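Local coordinates for glutamate ABC superfamily ATP binding cassette transporter, binding protein (Enterococcus faecium DO, PDB 5EYF) that binds glutamate as the solute-binding protein of an ABC transporter, and probably delivers it to the membrane components for uptake, at residues Thr25-Met30 against Lys234-Glu239. Numbering follows the deposited sequence.
Sequences TRLFGM and KWFPNE
The CZ end of the F28 ring, with CE1 and CE2 on either side of it, rests against F236, F28 CZ lying 3.5 Å from F236 CZ. The two side chains run at about a right angle to each other and the ring planes are inclined at 43°, with 5.5 Å between centroids. L27 fills the angle between F236 and W235 with its two methyl branches: CD1 approaches F236 CE1 at 4.0 Å, while CD2 sits 4.1 Å from W235 CE3. A chi1 of -53° places CG of L27 beside its own backbone N, and the leucine and the indole pass each other heading opposite ways. L27 O sits above the indole plane, displaced toward the rim, 3.9 Å from W235 CE3; K234 CG lies on the other side of the ring. The contact is apolar packing, with no hydrogen bond across it. The indole has its own polar tether, NE1 donating to D44, which also forms a salt bridge with K234. A classic beta bulge at F28-G29, opposite T25, shapes the hairpin of strands 24-25 and 29-32: T25 O accepts from F28 N and G29 N. On this hairpin packs the chain leaving helix 227-235, in a family 3 solute-binding fold; F28 comes within about 8 Å of the bound glutamate and lies beside the glutamate-binding T85. F41 of helix 41-54 and F103 of strand 103-112 extend the aromatic cluster, and F28 reaches A176 on helix 175-182.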
# COMPACT_ATOMS: atom_id res chain seq x y z
N THR B 25 21.29 2.81 1.64
CA THR B 25 20.15 1.95 1.32
C THR B 25 20.17 1.67 -0.18
O THR B 25 19.68 2.49 -0.98
CB THR B 25 18.85 2.64 1.74
OG1 THR B 25 18.90 2.93 3.15
CG2 THR B 25 17.66 1.73 1.43
N ARG B 26 20.71 0.52 -0.58
CA ARG B 26 20.78 0.18 -2.00
C ARG B 26 19.38 0.16 -2.60
O ARG B 26 18.44 -0.37 -1.99
CB ARG B 26 21.45 -1.17 -2.23
CG ARG B 26 21.85 -1.39 -3.70
CD ARG B 26 22.52 -2.75 -3.96
NE ARG B 26 21.53 -3.79 -4.21
CZ ARG B 26 21.03 -4.09 -5.41
NH1 ARG B 26 20.11 -5.03 -5.53
NH2 ARG B 26 21.46 -3.46 -6.49
N LEU B 27 19.26 0.72 -3.80
CA LEU B 27 18.04 0.88 -4.61
C LEU B 27 17.29 2.17 -4.29
O LEU B 27 16.43 2.58 -5.08
CB LEU B 27 17.07 -0.31 -4.53
CG LEU B 27 17.68 -1.68 -4.83
CD1 LEU B 27 16.62 -2.79 -4.74
CD2 LEU B 27 18.32 -1.63 -6.21
N PHE B 28 17.59 2.80 -3.14
CA PHE B 28 16.88 4.02 -2.76
C PHE B 28 17.80 5.22 -2.60
O PHE B 28 17.57 6.25 -3.23
CB PHE B 28 16.06 3.79 -1.48
CG PHE B 28 14.88 2.93 -1.71
CD1 PHE B 28 13.70 3.47 -2.21
CD2 PHE B 28 14.96 1.56 -1.49
CE1 PHE B 28 12.59 2.66 -2.44
CE2 PHE B 28 13.86 0.75 -1.72
CZ PHE B 28 12.67 1.32 -2.20
N GLY B 29 18.83 5.11 -1.75
CA GLY B 29 19.80 6.18 -1.60
C GLY B 29 21.05 5.54 -1.08
O GLY B 29 21.11 5.16 0.09
N MSE B 30 22.06 5.46 -1.93
CA MSE B 30 23.30 4.78 -1.63
C MSE B 30 24.46 5.58 -2.16
O MSE B 30 24.48 5.89 -3.34
CB MSE B 30 23.29 3.40 -2.27
CG MSE B 30 24.65 2.85 -2.53
SE MSE B 30 24.79 1.26 -1.49
CE MSE B 30 24.95 2.05 0.26
N LYS B 234 13.48 1.75 -13.89
CA LYS B 234 14.94 1.73 -13.78
C LYS B 234 15.40 0.95 -12.56
O LYS B 234 16.36 0.18 -12.63
CB LYS B 234 15.47 3.17 -13.73
CG LYS B 234 16.99 3.28 -13.47
CD LYS B 234 17.43 4.75 -13.43
CE LYS B 234 18.81 4.90 -12.84
NZ LYS B 234 19.19 6.34 -12.69
N TRP B 235 14.71 1.14 -11.43
CA TRP B 235 15.16 0.58 -10.15
C TRP B 235 14.49 -0.74 -9.77
O TRP B 235 15.11 -1.55 -9.08
CB TRP B 235 14.95 1.62 -9.02
CG TRP B 235 15.91 2.77 -9.24
CD1 TRP B 235 15.64 3.99 -9.82
CD2 TRP B 235 17.31 2.75 -9.00
NE1 TRP B 235 16.79 4.73 -9.91
CE2 TRP B 235 17.82 4.00 -9.40
CE3 TRP B 235 18.18 1.80 -8.44
CZ2 TRP B 235 19.18 4.33 -9.29
CZ3 TRP B 235 19.51 2.13 -8.32
CH2 TRP B 235 20.00 3.38 -8.75
N PHE B 236 13.26 -0.98 -10.21
CA PHE B 236 12.49 -2.17 -9.83
C PHE B 236 11.93 -2.89 -11.05
O PHE B 236 10.72 -3.16 -11.13
CB PHE B 236 11.38 -1.77 -8.86
CG PHE B 236 11.89 -1.01 -7.71
CD1 PHE B 236 12.62 -1.65 -6.73
CD2 PHE B 236 11.72 0.37 -7.64
CE1 PHE B 236 13.15 -0.94 -5.69
CE2 PHE B 236 12.28 1.08 -6.60
CZ PHE B 236 12.97 0.42 -5.61
N PRO B 237 12.78 -3.27 -12.00
CA PRO B 237 12.27 -3.82 -13.26
C PRO B 237 11.53 -5.13 -13.11
O PRO B 237 10.67 -5.44 -13.94
CB PRO B 237 13.53 -3.98 -14.11
CG PRO B 237 14.66 -4.13 -13.11
CD PRO B 237 14.27 -3.22 -11.98
N ASN B 238 11.81 -5.91 -12.07
CA ASN B 238 11.18 -7.22 -11.90
C ASN B 238 10.29 -7.29 -10.67
O ASN B 238 9.88 -8.39 -10.28
CB ASN B 238 12.24 -8.32 -11.85
CG ASN B 238 13.03 -8.41 -13.14
OD1 ASN B 238 12.49 -8.18 -14.23
ND2 ASN B 238 14.31 -8.74 -13.02
N GLU B 239 10.00 -6.16 -10.04
CA GLU B 239 9.17 -6.12 -8.84
C GLU B 239 8.06 -5.10 -9.07
O GLU B 239 8.32 -3.89 -9.11
CB GLU B 239 10.00 -5.77 -7.60
CG GLU B 239 11.07 -6.82 -7.23
CD GLU B 239 10.48 -8.15 -6.75
OE1 GLU B 239 9.28 -8.21 -6.41
OE2 GLU B 239 11.23 -9.15 -6.73